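GTPase-activating protein GYP1 (Saccharomyces cerevisiae, PDB 1FKM) stimulates GTP hydrolysis by the Ypt/Rab GTPases Ypt1 and Ypt7, supplying a catalytic arginine and glutamine finger in trans, and so regulates them negatively on the Golgi and the vacuole. Local coordinates at residues A[51-54]-A[55-58]; A[231-234]-A[235-239]; A[352-356]-A[357-361]. One frame throughout, in Å; residues are numbered along the deposited sequence. Where two conformers were deposited one is given.

Interaction 1: residues A[51-54]-A[55-58]; sequences PVNT and KRQE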
loop_
_atom_site.group_PDB
_atom_site.type_symbol
_atom_site.label_atom_id
_atom_site.label_comp_id
_atom_site.label_asym_id
_atom_site.label_seq_id
_atom_site.Cartn_x
_atom_site.Cartn_y
_atom_site.Cartn_z
ATOM N N PRO A 51 5.321 -18.822 -1.135
ATOM C CA PRO A 51 6.043 -19.614 -0.132
ATOM C C PRO A 51 7.559 -19.499 -0.295
ATOM O O PRO A 51 8.061 -19.398 -1.410
ATOM C CB PRO A 51 5.522 -21.037 -0.367
ATOM C CG PRO A 51 5.127 -21.036 -1.811
ATOM C CD PRO A 51 4.483 -19.681 -1.991
ATOM N N VAL A 52 8.287 -19.500 0.819
ATOM C CA VAL A 52 9.742 -19.393 0.751
ATOM C C VAL A 52 10.393 -20.650 0.173
ATOM O O VAL A 52 11.504 -20.591 -0.346
ATOM C CB VAL A 52 10.352 -19.081 2.135
ATOM C CG1 VAL A 52 9.929 -17.681 2.570
ATOM C CG2 VAL A 52 9.908 -20.126 3.163
ATOM N N ASN A 53 9.706 -21.786 0.266
ATOM C CA ASN A 53 10.229 -23.029 -0.301
ATOM C C ASN A 53 9.909 -22.967 -1.791
ATOM O O ASN A 53 8.760 -23.150 -2.188
ATOM C CB ASN A 53 9.533 -24.242 0.317
ATOM C CG ASN A 53 10.133 -25.558 -0.149
ATOM O OD1 ASN A 53 10.646 -25.658 -1.265
ATOM N ND2 ASN A 53 10.056 -26.579 0.701
ATOM N N THR A 54 10.922 -22.708 -2.611
ATOM C CA THR A 54 10.735 -22.585 -4.056
ATOM C C THR A 54 10.058 -23.781 -4.719
ATOM O O THR A 54 9.345 -23.622 -5.711
ATOM C CB THR A 54 12.079 -22.315 -4.772
ATOM O OG1 THR A 54 12.985 -23.399 -4.532
ATOM C CG2 THR A 54 12.699 -21.023 -4.260
ATOM N N LYS A 55 10.268 -24.972 -4.172
ATOM C CA LYS A 55 9.663 -26.174 -4.737
ATOM C C LYS A 55 8.144 -26.201 -4.590
ATOM O O LYS A 55 7.471 -26.989 -5.252
ATOM C CB LYS A 55 10.250 -27.426 -4.079
ATOM C CG LYS A 55 11.746 -27.587 -4.266
ATOM C CD LYS A 55 12.475 -27.510 -2.935
ATOM C CE LYS A 55 12.022 -28.609 -1.986
ATOM N NZ LYS A 55 12.662 -28.476 -0.652
ATOM N N ARG A 56 7.607 -25.346 -3.724
ATOM C CA ARG A 56 6.164 -25.294 -3.492
ATOM C C ARG A 56 5.465 -24.121 -4.175
ATOM O O ARG A 56 4.234 -24.024 -4.148
ATOM C CB ARG A 56 5.881 -25.225 -1.990
ATOM C CG ARG A 56 6.344 -26.446 -1.219
ATOM C CD ARG A 56 5.995 -26.353 0.256
ATOM N NE ARG A 56 6.295 -27.606 0.941
ATOM C CZ ARG A 56 6.042 -27.843 2.222
ATOM N NH1 ARG A 56 5.479 -26.908 2.977
ATOM N NH2 ARG A 56 6.346 -29.022 2.750
ATOM N N GLN A 57 6.242 -23.243 -4.797
ATOM C CA GLN A 57 5.681 -22.060 -5.444
ATOM C C GLN A 57 4.775 -22.319 -6.646
ATOM O O GLN A 57 3.669 -21.779 -6.718
ATOM C CB GLN A 57 6.807 -21.107 -5.849
ATOM C CG GLN A 57 7.685 -20.670 -4.689
ATOM C CD GLN A 57 8.709 -19.629 -5.096
ATOM O OE1 GLN A 57 9.020 -19.480 -6.276
ATOM N NE2 GLN A 57 9.248 -18.915 -4.119
ATOM N N GLU A 58 5.235 -23.137 -7.587
ATOM C CA GLU A 58 4.443 -23.429 -8.777
ATOM C C GLU A 58 3.045 -23.929 -8.433
ATOM O O GLU A 58 2.046 -23.415 -8.943
ATOM C CB GLU A 58 5.134 -24.476 -9.652
ATOM C CG GLU A 58 4.338 -24.814 -10.905
ATOM C CD GLU A 58 4.835 -26.060 -11.604
ATOM O OE1 GLU A 58 4.793 -27.142 -10.984
ATOM O OE2 GLU A 58 5.264 -25.955 -12.773
HETATM O O HOH W 1 7.840 -24.493 -7.611
#
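The extended side chain of Gln-57 crosses Pro-51 and Thr-54 where the loop after helix 39-46 enters helix 57-74 of this all-helical TBC (Rab-GAP) domain. The motif is a pair of overlapping turns introduced by an Asx turn at Asn-53. Arg-56 N bonds to Asn-53 O and Gln-57 N, over a longer 3.3 Å, to Thr-54 O, two successive i to i+3 turns that lead into the helix. In the Asx turn, Lys-55 N reaches Asn-53 OD1 at 3.0 Å, a bent bond that ties the asparagine amide to these turns.

The glutamine can be followed outward. Its CB rests near Thr-54 O. CG sits between two carbonyl oxygens, Pro-51 O and Thr-54 O, and also meets the proline ring, with Gln-57 CG 3.9 Å from Pro-51 CG. Gln-57 CD comes 3.7 Å from Thr-54 CA. Because CG stands anti to the carbonyl carbon (chi1 -57°) and the chain runs straight beyond it, the terminal amide is carried to the loop, where Gln-57 NE2 donates to Pro-51 O over 3.0 Å. The N-H...O angle is 170°, and the donor meets the carbonyl almost in line with its C=O bond. The acceptor lies only 5° out of the glutamine amide plane. One side-chain N-H thus closes the loop onto the first helical turn.

The Lys-55 chain, bent at chi2 and chi3, curls round the same asparagine oxygen that its own N-H uses, bringing Lys-55 CD to 3.1 Å from Asn-53 OD1. Thr-54 OG1 bonds Thr-19 O, joining the turn to a more N-terminal loop. A water bridges the next step, donating to Thr-54 O at 2.6 Å and accepting from Glu-58 N at 2.9 Å.

Interaction 2: residues A[231-234]-A[235-239]; sequences QFAF and RWMNC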
loop_
_atom_site.group_PDB
_atom_site.type_symbol
_atom_site.label_atom_id
_atom_site.label_comp_id
_atom_site.label_asym_id
_atom_site.label_seq_id
_atom_site.Cartn_x
_atom_site.Cartn_y
_atom_site.Cartn_z
ATOM N N GLN A 231 -9.101 15.984 10.939
ATOM C CA GLN A 231 -9.246 16.804 9.736
ATOM C C GLN A 231 -8.170 16.623 8.671
ATOM O O GLN A 231 -8.367 17.004 7.517
ATOM C CB GLN A 231 -9.363 18.274 10.127
ATOM C CG GLN A 231 -10.580 18.539 10.988
ATOM C CD GLN A 231 -10.632 19.951 11.517
ATOM O OE1 GLN A 231 -9.642 20.470 12.034
ATOM N NE2 GLN A 231 -11.796 20.581 11.403
ATOM N N PHE A 232 -7.030 16.051 9.039
ATOM C CA PHE A 232 -5.990 15.818 8.050
ATOM C C PHE A 232 -5.445 14.396 8.136
ATOM O O PHE A 232 -5.031 13.821 7.131
ATOM C CB PHE A 232 -4.852 16.847 8.205
ATOM C CG PHE A 232 -4.096 16.744 9.503
ATOM C CD1 PHE A 232 -3.087 15.799 9.665
ATOM C CD2 PHE A 232 -4.391 17.599 10.563
ATOM C CE1 PHE A 232 -2.382 15.704 10.861
ATOM C CE2 PHE A 232 -3.693 17.515 11.764
ATOM C CZ PHE A 232 -2.684 16.564 11.916
ATOM N N ALA A 233 -5.485 13.818 9.331
ATOM C CA ALA A 233 -4.951 12.481 9.557
ATOM C C ALA A 233 -5.853 11.317 9.164
ATOM O O ALA A 233 -5.374 10.192 9.003
ATOM C CB ALA A 233 -4.538 12.333 11.016
ATOM N N PHE A 234 -7.153 11.551 9.019
ATOM C CA PHE A 234 -7.998 10.429 8.635
ATOM C C PHE A 234 -7.508 9.877 7.299
ATOM O O PHE A 234 -7.359 8.668 7.133
ATOM C CB PHE A 234 -9.466 10.823 8.490
ATOM C CG PHE A 234 -10.335 9.679 8.051
ATOM C CD1 PHE A 234 -10.730 8.706 8.959
ATOM C CD2 PHE A 234 -10.680 9.523 6.712
ATOM C CE1 PHE A 234 -11.451 7.585 8.542
ATOM C CE2 PHE A 234 -11.401 8.406 6.283
ATOM C CZ PHE A 234 -11.784 7.438 7.201
ATOM N N ARG A 235 -7.249 10.767 6.348
ATOM C CA ARG A 235 -6.789 10.337 5.035
ATOM C C ARG A 235 -5.412 9.683 5.133
ATOM O O ARG A 235 -5.135 8.704 4.439
ATOM C CB ARG A 235 -6.747 11.524 4.070
ATOM C CG ARG A 235 -6.655 11.120 2.603
ATOM C CD ARG A 235 -6.661 12.338 1.685
ATOM N NE ARG A 235 -5.447 13.140 1.820
ATOM C CZ ARG A 235 -5.227 14.277 1.169
ATOM N NH1 ARG A 235 -6.139 14.754 0.336
ATOM N NH2 ARG A 235 -4.089 14.935 1.344
ATOM N N TRP A 236 -4.551 10.222 5.993
ATOM C CA TRP A 236 -3.212 9.662 6.179
ATOM C C TRP A 236 -3.333 8.204 6.621
ATOM O O TRP A 236 -2.623 7.326 6.133
ATOM C CB TRP A 236 -2.443 10.426 7.259
ATOM C CG TRP A 236 -2.015 11.823 6.888
ATOM C CD1 TRP A 236 -2.417 12.559 5.812
ATOM C CD2 TRP A 236 -1.104 12.646 7.624
ATOM N NE1 TRP A 236 -1.808 13.798 5.833
ATOM C CE2 TRP A 236 -0.999 13.874 6.937
ATOM C CE3 TRP A 236 -0.367 12.461 8.802
ATOM C CZ2 TRP A 236 -0.184 14.917 7.390
ATOM C CZ3 TRP A 236 0.442 13.496 9.253
ATOM C CH2 TRP A 236 0.526 14.709 8.548
HETATM N N MSE A 237 -4.239 7.957 7.561
HETATM C CA MSE A 237 -4.441 6.610 8.080
HETATM C C MSE A 237 -5.211 5.703 7.123
HETATM O O MSE A 237 -4.803 4.571 6.871
HETATM C CB MSE A 237 -5.176 6.673 9.418
HETATM C CG MSE A 237 -4.327 6.251 10.591
HETATM SE SE MSE A 237 -2.658 7.208 10.686
HETATM C CE MSE A 237 -3.140 8.543 11.994
ATOM N N ASN A 238 -6.314 6.218 6.588
ATOM C CA ASN A 238 -7.177 5.460 5.691
ATOM C C ASN A 238 -6.481 4.950 4.426
ATOM O O ASN A 238 -6.750 3.836 3.979
ATOM C CB ASN A 238 -8.395 6.313 5.308
ATOM C CG ASN A 238 -9.531 5.488 4.728
ATOM O OD1 ASN A 238 -9.938 4.483 5.312
ATOM N ND2 ASN A 238 -10.057 5.915 3.587
ATOM N N CYS A 239 -5.583 5.754 3.862
ATOM C CA CYS A 239 -4.879 5.362 2.639
ATOM C C CYS A 239 -3.382 5.134 2.862
ATOM O O CYS A 239 -2.606 5.121 1.912
ATOM C CB CYS A 239 -5.075 6.441 1.565
ATOM S SG CYS A 239 -6.789 6.987 1.359
#
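Phe-232 carries CG between its backbone N and carbonyl carbon (chi1 65°), whereas Trp-236, one turn on, has CG anti to the carbonyl carbon (chi1 -71°), and these two torsions swing the rings together along one side of helix 230-238. The result is an i to i+4 edge-to-face (T-shaped) aromatic pair within the helical TBC domain. Phe-232 is the edge and the indole the face: the phenyl centroid lies 5.0 Å from that of the six-membered ring, with the planes at 63°. CD1 and CE1 make the touch, Phe-232 CD1 standing 3.8 Å from Trp-236 CZ2. The same indole also lies against backbone, since Phe-232 O sits over a face of the ring, 3.2 Å from Trp-236 CD1. Beyond the helix, Phe-335 of helix 324-338 adds a second edge-to-face partner to the tryptophan.

Two i to i+4 backbone bonds span the same stretch of helix. Met-237 N donates to Ala-233 O, and Asn-238 N to Phe-234 O over a short 2.7 Å. Met-237, a selenomethionine, bends its chain back so that its CE lies 4.2 Å from Ala-233 CB, and helix 198-214 packs on both residues.

A different pairing occurs around Phe-234 and Asn-238, whose side chains run alongside each other in the same direction, ring and amide planes only slightly inclined. The buried asparagine amide is held on both ends: OD1 bonds Gln-197 NE2 and ND2 bonds the backbone O of Gln-131, the glutamine finger. The arrangement is consistent with a second-shell role in positioning the backbone of that finger. The asparagine methylene makes a CH-pi contact over the face of the Phe-234 ring, Asn-238 CB lying 4.2 Å from the Phe-234 ring centroid.

Interaction 3: residues A[352-356]-A[357-361]; sequences ITFLQ and NPPTK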
loop_
_atom_site.group_PDB
_atom_site.type_symbol
_atom_site.label_atom_id
_atom_site.label_comp_id
_atom_site.label_asym_id
_atom_site.label_seq_id
_atom_site.Cartn_x
_atom_site.Cartn_y
_atom_site.Cartn_z
ATOM N N ILE A 352 -4.847 23.101 7.429
ATOM C CA ILE A 352 -5.566 22.029 6.741
ATOM C C ILE A 352 -5.143 21.938 5.280
ATOM O O ILE A 352 -4.883 20.849 4.766
ATOM C CB ILE A 352 -7.099 22.235 6.806
ATOM C CG1 ILE A 352 -7.547 22.348 8.266
ATOM C CG2 ILE A 352 -7.817 21.068 6.134
ATOM C CD1 ILE A 352 -7.114 21.183 9.146
ATOM N N THR A 353 -5.077 23.086 4.612
ATOM C CA THR A 353 -4.669 23.129 3.216
ATOM C C THR A 353 -3.274 22.519 3.060
ATOM O O THR A 353 -3.040 21.701 2.172
ATOM C CB THR A 353 -4.637 24.584 2.692
ATOM O OG1 THR A 353 -5.960 25.128 2.717
ATOM C CG2 THR A 353 -4.099 24.634 1.267
ATOM N N PHE A 354 -2.357 22.920 3.938
ATOM C CA PHE A 354 -0.977 22.435 3.907
ATOM C C PHE A 354 -0.835 20.931 4.148
ATOM O O PHE A 354 -0.149 20.240 3.397
ATOM C CB PHE A 354 -0.134 23.184 4.944
ATOM C CG PHE A 354 1.325 22.807 4.931
ATOM C CD1 PHE A 354 2.209 23.422 4.051
ATOM C CD2 PHE A 354 1.810 21.825 5.787
ATOM C CE1 PHE A 354 3.559 23.065 4.027
ATOM C CE2 PHE A 354 3.161 21.461 5.770
ATOM C CZ PHE A 354 4.035 22.084 4.889
ATOM N N LEU A 355 -1.472 20.426 5.200
ATOM C CA LEU A 355 -1.373 19.010 5.528
ATOM C C LEU A 355 -2.112 18.075 4.577
ATOM O O LEU A 355 -1.872 16.867 4.589
ATOM C CB LEU A 355 -1.832 18.775 6.969
ATOM C CG LEU A 355 -0.908 19.451 7.987
ATOM C CD1 LEU A 355 -1.473 19.300 9.388
ATOM C CD2 LEU A 355 0.494 18.845 7.887
ATOM N N GLN A 356 -3.014 18.622 3.766
ATOM C CA GLN A 356 -3.738 17.810 2.792
ATOM C C GLN A 356 -3.050 17.968 1.440
ATOM O O GLN A 356 -3.458 17.370 0.447
ATOM C CB GLN A 356 -5.203 18.248 2.682
ATOM C CG GLN A 356 -5.980 18.158 3.990
ATOM C CD GLN A 356 -7.445 18.527 3.827
ATOM O OE1 GLN A 356 -7.783 19.458 3.098
ATOM N NE2 GLN A 356 -8.320 17.805 4.516
ATOM N N ASN A 357 -1.999 18.784 1.410
ATOM C CA ASN A 357 -1.237 19.020 0.188
ATOM C C ASN A 357 0.231 19.290 0.525
ATOM O O ASN A 357 0.789 20.310 0.124
ATOM C CB ASN A 357 -1.822 20.213 -0.570
ATOM C CG ASN A 357 -3.266 19.996 -0.975
ATOM O OD1 ASN A 357 -3.565 19.139 -1.806
ATOM N ND2 ASN A 357 -4.170 20.768 -0.381
ATOM N N PRO A 358 0.875 18.369 1.265
ATOM C CA PRO A 358 2.282 18.502 1.664
ATOM C C PRO A 358 3.210 18.638 0.458
ATOM O O PRO A 358 2.979 18.023 -0.578
ATOM C CB PRO A 358 2.552 17.208 2.431
ATOM C CG PRO A 358 1.202 16.785 2.905
ATOM C CD PRO A 358 0.328 17.083 1.727
ATOM N N PRO A 359 4.277 19.443 0.586
ATOM C CA PRO A 359 5.249 19.661 -0.492
ATOM C C PRO A 359 6.229 18.495 -0.611
ATOM O O PRO A 359 7.416 18.632 -0.314
ATOM C CB PRO A 359 5.934 20.956 -0.070
ATOM C CG PRO A 359 5.963 20.815 1.428
ATOM C CD PRO A 359 4.574 20.309 1.744
ATOM N N THR A 360 5.722 17.348 -1.054
ATOM C CA THR A 360 6.530 16.136 -1.188
ATOM C C THR A 360 6.742 15.744 -2.648
ATOM O O THR A 360 7.287 14.677 -2.942
ATOM C CB THR A 360 5.839 14.958 -0.495
ATOM O OG1 THR A 360 4.573 14.724 -1.129
ATOM C CG2 THR A 360 5.612 15.267 0.981
ATOM N N LYS A 361 6.301 16.611 -3.551
ATOM C CA LYS A 361 6.405 16.368 -4.984
ATOM C C LYS A 361 7.804 15.986 -5.457
ATOM O O LYS A 361 7.963 15.082 -6.282
ATOM C CB LYS A 361 5.926 17.607 -5.742
ATOM C CG LYS A 361 5.848 17.439 -7.246
ATOM C CD LYS A 361 5.151 18.626 -7.900
ATOM C CE LYS A 361 3.664 18.685 -7.541
ATOM N NZ LYS A 361 3.403 18.901 -6.088
#
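At Asn-357 the backbone departs from helical geometry (phi -148°), turning from the end of helix 348-355 into an irregular loop with two prolines. Asn-357 N still bonds back to Phe-354 O at 3.1 Å, a final i to i+3 turn, but Pro-358 N, 3.0 Å from that same Phe-354 O, has no hydrogen to give, so no i to i+4 bond can form to this oxygen from that nitrogen. Further on, Pro-359 is the centre of an inverse gamma turn with a weak bond from Thr-360 N to Pro-358 O.

The asparagine side chain supplies one more bond to the helix end. With CG beside its backbone N (chi1 -60°), Asn-357 ND2 turns back to Thr-353 O, 2.9 Å away, approaching in the carbonyl plane on a lone pair, although the N-H is somewhat bent from the line. Pro-358 lies close to the last turn through its CG, 3.5 Å from Leu-355 O. Phe-354 reaches forward instead, its CG anti to the backbone N, and crosses Pro-359 at about a right angle. Trp-339 meets the phenyl ring edge-to-face and also touches Pro-359. Phe-354 CE1 and CZ each lie 3.7 Å from Pro-359 CD.

The three local contacts illustrate how chemistry follows place in a helical domain. Interaction 2 is buried and combines aromatic and CH-pi packing with i to i+4 backbone bonds, its buried amide being satisfied from outside, whereas interactions 1 and 3, both at the surface, use side-chain amides to bond backbone carbonyls where a helix starts and where one stops. Interaction 1 stands apart, its centre 37 Å from that of interaction 2 and across the chain's centre. Interactions 2 and 3 are neighbours: Arg-235 NH2, 2.7 Å from Gln-356 O, probably bonds it, Trp-236 NE1 reaches Leu-355 O weakly, and Phe-232 packs on Leu-355. The exit of helix 348-355 is thus joined to helix 230-238.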